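Local structure of ribosomal RNA small subunit methyltransferase E (Bacillus subtilis, 1VHK) at residues 13-18 / 67-72; 42-47 / 52-57. The protein probably methylates the N3 position of a single uridine in 16S rRNA of the assembled 30S subunit, with S-adenosyl-L-methionine as methyl donor. All coordinates share one frame; numbering follows the deposited sequence.

Interaction 1: residues 13-18 / 67-72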
loop_
_atom_site.group_PDB
_atom_site.type_symbol
_atom_site.label_atom_id
_atom_site.label_comp_id
_atom_site.label_asym_id
_atom_site.label_seq_id
_atom_site.Cartn_x
_atom_site.Cartn_y
_atom_site.Cartn_z
ATOM N N GLN A 13 8.577 30.810 2.352
ATOM C CA GLN A 13 8.964 32.209 2.486
ATOM C C GLN A 13 7.930 33.203 2.040
ATOM O O GLN A 13 7.813 34.279 2.667
ATOM C CB GLN A 13 10.354 32.450 1.882
ATOM C CG GLN A 13 11.413 31.643 2.671
ATOM C CD GLN A 13 12.820 32.109 2.394
ATOM O OE1 GLN A 13 13.130 32.518 1.273
ATOM N NE2 GLN A 13 13.683 32.049 3.403
ATOM N N GLN A 14 7.066 32.881 1.078
ATOM C CA GLN A 14 5.980 33.765 0.684
ATOM C C GLN A 14 4.895 33.804 1.762
ATOM O O GLN A 14 4.212 34.810 1.894
ATOM C CB GLN A 14 5.348 33.387 -0.648
ATOM C CG GLN A 14 6.196 33.567 -1.875
ATOM C CD GLN A 14 5.550 33.129 -3.167
ATOM O OE1 GLN A 14 4.770 32.180 -3.244
ATOM N NE2 GLN A 14 5.875 33.836 -4.251
ATOM N N ILE A 15 4.684 32.722 2.494
ATOM C CA ILE A 15 3.679 32.703 3.557
ATOM C C ILE A 15 4.188 33.410 4.802
ATOM O O ILE A 15 3.413 33.948 5.590
ATOM C CB ILE A 15 3.273 31.258 3.907
ATOM C CG1 ILE A 15 2.729 30.569 2.654
ATOM C CG2 ILE A 15 2.274 31.219 5.042
ATOM C CD1 ILE A 15 2.430 29.103 2.792
ATOM N N GLU A 16 5.504 33.410 4.992
ATOM C CA GLU A 16 6.139 34.080 6.117
ATOM C C GLU A 16 6.116 35.595 5.888
ATOM O O GLU A 16 6.054 36.396 6.811
ATOM C CB GLU A 16 7.583 33.599 6.276
ATOM C CG GLU A 16 7.715 32.162 6.738
ATOM C CD GLU A 16 8.736 31.991 7.847
ATOM O OE1 GLU A 16 8.330 32.006 9.032
ATOM O OE2 GLU A 16 9.932 31.839 7.519
ATOM N N GLU A 17 6.107 35.965 4.623
ATOM C CA GLU A 17 6.082 37.325 4.142
ATOM C C GLU A 17 5.204 38.237 4.985
ATOM O O GLU A 17 5.712 39.243 5.504
ATOM C CB GLU A 17 5.642 37.333 2.679
ATOM C CG GLU A 17 5.429 38.663 2.025
ATOM C CD GLU A 17 4.164 38.734 1.186
ATOM O OE1 GLU A 17 3.199 39.393 1.632
ATOM O OE2 GLU A 17 4.127 38.150 0.077
ATOM N N ALA A 18 3.923 37.922 5.113
ATOM C CA ALA A 18 2.967 38.710 5.882
ATOM C C ALA A 18 2.478 37.976 7.121
ATOM O O ALA A 18 2.808 36.805 7.335
ATOM C CB ALA A 18 1.797 39.094 4.997
ATOM N N CYS A 67 -5.793 32.795 6.718
ATOM C CA CYS A 67 -5.184 31.947 7.697
ATOM C C CYS A 67 -3.971 32.557 8.401
ATOM O O CYS A 67 -3.173 33.269 7.832
ATOM C CB CYS A 67 -4.710 30.614 7.074
ATOM S SG CYS A 67 -5.878 29.811 5.975
ATOM N N LEU A 68 -3.842 32.167 9.652
ATOM C CA LEU A 68 -2.761 32.529 10.556
ATOM C C LEU A 68 -1.967 31.252 10.852
ATOM O O LEU A 68 -2.622 30.263 11.182
ATOM C CB LEU A 68 -3.402 33.008 11.869
ATOM C CG LEU A 68 -2.551 32.924 13.132
ATOM C CD1 LEU A 68 -1.372 33.878 13.070
ATOM C CD2 LEU A 68 -3.404 33.163 14.360
ATOM N N VAL A 69 -0.668 31.232 10.617
ATOM C CA VAL A 69 0.085 30.002 10.889
ATOM C C VAL A 69 0.430 29.917 12.360
ATOM O O VAL A 69 1.167 30.736 12.891
ATOM C CB VAL A 69 1.270 29.737 9.979
ATOM C CG1 VAL A 69 1.631 30.915 9.121
ATOM C CG2 VAL A 69 2.496 29.220 10.745
ATOM N N ILE A 70 -0.103 28.900 13.040
ATOM C CA ILE A 70 0.181 28.761 14.471
ATOM C C ILE A 70 1.365 27.876 14.772
ATOM O O ILE A 70 1.974 27.979 15.852
ATOM C CB ILE A 70 -1.092 28.336 15.217
ATOM C CG1 ILE A 70 -1.583 26.979 14.754
ATOM C CG2 ILE A 70 -2.159 29.411 14.981
ATOM C CD1 ILE A 70 -2.842 26.442 15.407
ATOM N N GLU A 71 1.896 27.162 13.770
ATOM C CA GLU A 71 3.030 26.294 14.012
ATOM C C GLU A 71 3.641 25.704 12.756
ATOM O O GLU A 71 2.904 25.252 11.883
ATOM C CB GLU A 71 2.560 25.110 14.904
ATOM C CG GLU A 71 3.729 24.478 15.643
ATOM C CD GLU A 71 3.598 22.991 15.842
ATOM O OE1 GLU A 71 4.578 22.280 15.512
ATOM O OE2 GLU A 71 2.570 22.506 16.336
ATOM N N TRP A 72 4.968 25.749 12.648
ATOM C CA TRP A 72 5.674 25.090 11.527
ATOM C C TRP A 72 6.105 23.711 12.049
ATOM O O TRP A 72 6.988 23.651 12.900
ATOM C CB TRP A 72 6.896 25.883 11.079
ATOM C CG TRP A 72 6.501 27.100 10.282
ATOM C CD1 TRP A 72 6.431 28.393 10.732
ATOM C CD2 TRP A 72 5.962 27.097 8.962
ATOM N NE1 TRP A 72 5.935 29.201 9.729
ATOM C CE2 TRP A 72 5.649 28.438 8.642
ATOM C CE3 TRP A 72 5.786 26.119 7.991
ATOM C CZ2 TRP A 72 5.128 28.802 7.398
ATOM C CZ3 TRP A 72 5.277 26.487 6.756
ATOM C CH2 TRP A 72 4.944 27.819 6.467
#
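The carboxylate of Glu-16 comes up to the indole of Trp-72 without closing a hydrogen bond: OE1 lies 3.8 Å from NE1, and the carboxylate and ring planes stand 75° apart. At this distance any attraction is probably only a loose electrostatic one. Glu-16 gets there by a bend at its second torsion (chi2 -134°), which swings the acid toward the strand although its CB does not point that way; a long polar chain suits this exposed position.

The apolar part of the contact belongs to Ile-15. Its CG2 branch, set opposite the backbone N, meets Val-69 CG1 at 4.1 Å and reaches Trp-72 CZ2 at 4.4 Å. One methyl thus packs on Val-69 and, more loosely, on the indole, and a beta-branched side chain is well suited to filling the angle between them. Val-69 also lines the indole, its CG2 sitting 3.5 Å above the ring plane toward the rim. That Val-69 and Trp-72, three residues apart, both face the helix is consistent with a classic beta bulge, in which Ile-70 and Glu-71 share Lys-54 as their opposite residue. The extra residue would shift the strand's alternation by one.

Lys-12, at the start of the same helix, makes a cation-pi contact with Trp-72. The short helix 12-16 packs beside the end of strand 64-72, with Ile-15 also resting on Leu-10 and on Phe-21 of strand 21-24, while Trp-72 reaches across to Ala-53 of strand 52-60 and to Phe-51.

Interaction 2: residues 42-47 / 52-57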
loop_
_atom_site.group_PDB
_atom_site.type_symbol
_atom_site.label_atom_id
_atom_site.label_comp_id
_atom_site.label_asym_id
_atom_site.label_seq_id
_atom_site.Cartn_x
_atom_site.Cartn_y
_atom_site.Cartn_z
ATOM N N GLN A 42 -9.160 25.008 12.639
ATOM C CA GLN A 42 -7.797 24.649 12.317
ATOM C C GLN A 42 -7.651 23.688 11.152
ATOM O O GLN A 42 -8.422 22.740 11.021
ATOM C CB GLN A 42 -7.181 24.006 13.585
ATOM C CG GLN A 42 -7.038 25.002 14.741
ATOM C CD GLN A 42 -6.103 24.446 15.810
ATOM O OE1 GLN A 42 -5.971 23.219 15.903
ATOM N NE2 GLN A 42 -5.447 25.310 16.578
ATOM N N ILE A 43 -6.667 23.937 10.286
ATOM C CA ILE A 43 -6.345 23.096 9.154
ATOM C C ILE A 43 -4.817 22.894 9.085
ATOM O O ILE A 43 -4.017 23.469 9.800
ATOM C CB ILE A 43 -6.761 23.590 7.755
ATOM C CG1 ILE A 43 -6.055 24.888 7.399
ATOM C CG2 ILE A 43 -8.275 23.686 7.612
ATOM C CD1 ILE A 43 -6.596 25.711 6.271
ATOM N N ILE A 44 -4.452 21.988 8.194
ATOM C CA ILE A 44 -3.065 21.679 7.908
ATOM C C ILE A 44 -2.784 22.113 6.460
ATOM O O ILE A 44 -3.546 21.814 5.534
ATOM C CB ILE A 44 -2.757 20.193 8.085
ATOM C CG1 ILE A 44 -3.319 19.653 9.400
ATOM C CG2 ILE A 44 -1.247 19.952 8.020
ATOM C CD1 ILE A 44 -2.537 19.994 10.635
ATOM N N CYS A 45 -1.738 22.905 6.312
ATOM C CA CYS A 45 -1.313 23.409 5.028
ATOM C C CYS A 45 0.161 23.050 4.791
ATOM O O CYS A 45 1.015 23.099 5.676
ATOM C CB CYS A 45 -1.506 24.907 4.893
ATOM S SG CYS A 45 -3.212 25.474 4.838
ATOM N N CYS A 46 0.402 22.704 3.542
ATOM C CA CYS A 46 1.709 22.347 3.035
ATOM C C CYS A 46 2.047 23.290 1.879
ATOM O O CYS A 46 1.244 23.331 0.958
ATOM C CB CYS A 46 1.676 20.886 2.531
ATOM S SG CYS A 46 3.360 20.233 2.209
ATOM N N SER A 47 3.136 24.022 1.930
ATOM C CA SER A 47 3.526 24.936 0.849
ATOM C C SER A 47 3.976 24.220 -0.416
ATOM O O SER A 47 4.215 23.009 -0.433
ATOM C CB SER A 47 4.646 25.863 1.319
ATOM O OG SER A 47 5.724 25.124 1.869
ATOM N N GLU A 52 5.163 22.093 5.890
ATOM C CA GLU A 52 3.906 21.904 6.566
ATOM C C GLU A 52 3.629 22.847 7.729
ATOM O O GLU A 52 4.329 22.888 8.741
ATOM C CB GLU A 52 3.830 20.451 7.117
ATOM C CG GLU A 52 2.473 20.113 7.711
ATOM C CD GLU A 52 2.315 18.661 8.133
ATOM O OE1 GLU A 52 1.728 17.883 7.336
ATOM O OE2 GLU A 52 2.723 18.304 9.264
ATOM N N ALA A 53 2.417 23.432 7.728
ATOM C CA ALA A 53 2.034 24.270 8.848
ATOM C C ALA A 53 0.671 23.950 9.445
ATOM O O ALA A 53 -0.289 23.518 8.821
ATOM C CB ALA A 53 2.045 25.746 8.403
ATOM N N LYS A 54 0.541 24.230 10.747
ATOM C CA LYS A 54 -0.777 24.171 11.382
ATOM C C LYS A 54 -1.349 25.607 11.322
ATOM O O LYS A 54 -0.692 26.591 11.701
ATOM C CB LYS A 54 -0.745 23.651 12.779
ATOM C CG LYS A 54 -2.063 23.120 13.297
ATOM C CD LYS A 54 -1.850 22.250 14.527
ATOM C CE LYS A 54 -0.739 21.235 14.317
ATOM N NZ LYS A 54 -1.248 19.843 14.157
ATOM N N CYS A 55 -2.489 25.726 10.643
ATOM C CA CYS A 55 -3.107 27.029 10.467
ATOM C C CYS A 55 -4.467 27.134 11.154
ATOM O O CYS A 55 -5.176 26.151 11.332
ATOM C CB CYS A 55 -3.267 27.374 8.986
ATOM S SG CYS A 55 -1.773 27.177 7.998
ATOM N N GLU A 56 -4.794 28.374 11.496
ATOM C CA GLU A 56 -6.049 28.764 12.114
ATOM C C GLU A 56 -6.833 29.676 11.172
ATOM O O GLU A 56 -6.305 30.642 10.618
ATOM C CB GLU A 56 -5.772 29.462 13.452
ATOM C CG GLU A 56 -6.905 29.523 14.432
ATOM C CD GLU A 56 -6.528 29.685 15.881
ATOM O OE1 GLU A 56 -6.217 28.679 16.564
ATOM O OE2 GLU A 56 -6.602 30.814 16.430
ATOM N N LEU A 57 -8.097 29.346 10.899
ATOM C CA LEU A 57 -8.896 30.210 10.028
ATOM C C LEU A 57 -9.256 31.499 10.776
ATOM O O LEU A 57 -9.962 31.519 11.770
ATOM C CB LEU A 57 -10.104 29.518 9.476
ATOM C CG LEU A 57 -9.949 28.516 8.336
ATOM C CD1 LEU A 57 -8.722 28.806 7.480
ATOM C CD2 LEU A 57 -9.934 27.089 8.849
#
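Strands 42-46 and 52-57 are the two arms of a beta hairpin, antiparallel with 153° between their directions. Four backbone bonds hold it. Ile-43 and Cys-55 form one hydrogen-bonded pair, with N to O distances of 2.9 Å in both directions, and Cys-45 with Ala-53 forms the next, Cys-45 N giving a nearly straight bond to Ala-53 O at 3.0 Å.

On the face bearing Ile-43, Cys-45, Ala-53 and Cys-55 everything is small or apolar: the Cys-45 and Cys-55 SG atoms lie 3.9 Å apart, well beyond a disulfide, and Ile-43 CD1 meets Leu-57 CD1 at 3.9 Å, the two side chains crossing at about a right angle. Ala-53 and the cysteines are small enough to sit among the larger Ile-43, Leu-57 and Phe-21.

The other face mixes charge with hydrocarbon. Ile-44 sits between two charged residues. Its CG2, anti to the backbone N, touches Glu-52 CG at 3.7 Å; its CG1, anti to the carbonyl carbon (chi1 -47°), lays the chain side by side with Lys-54, pointing the same way, with CD1 3.8 Å from Lys-54 NZ. With an alanine here, both neighbours would probably lose the hydrocarbon they lean on, and the lysine end would be freer to turn. The buried carboxylate of Glu-52 is satisfied by salt bridges from OE1 to Arg-5 and Arg-77, and OE2 is hydrogen-bonded to Thr-73 OG1. At the hairpin's open end, the amide of Gln-42 lies nearly coplanar with the Glu-56 carboxylate, but the bond from NE2 to OE1 is weak at 3.5 Å.

Strand 5-7 pairs with 42-46 in parallel and strand 64-72 with 52-60 antiparallel, a mixed sheet consistent with the small beta domain of the PUA family.

The two contacts share one sheet, their centres about 9 Å apart, with interaction 2 nested in the chain loop that interaction 1 closes. Strand 52-60 turns back into strand 64-72, and Lys-54 joins them at the bulge: its O lies 2.7 Å from Ile-70 N and its N 2.8 Å from Glu-71 O, both probable hydrogen bonds. Farther along, Cys-67 SG packs 3.4 Å from Leu-57 CD1. Both contacts lie well out from the centre of the chain, about 26 Å for interaction 1 and 21 Å for interaction 2, in the PUA-like part. The methyl donor is expected instead in the SPOUT-family part.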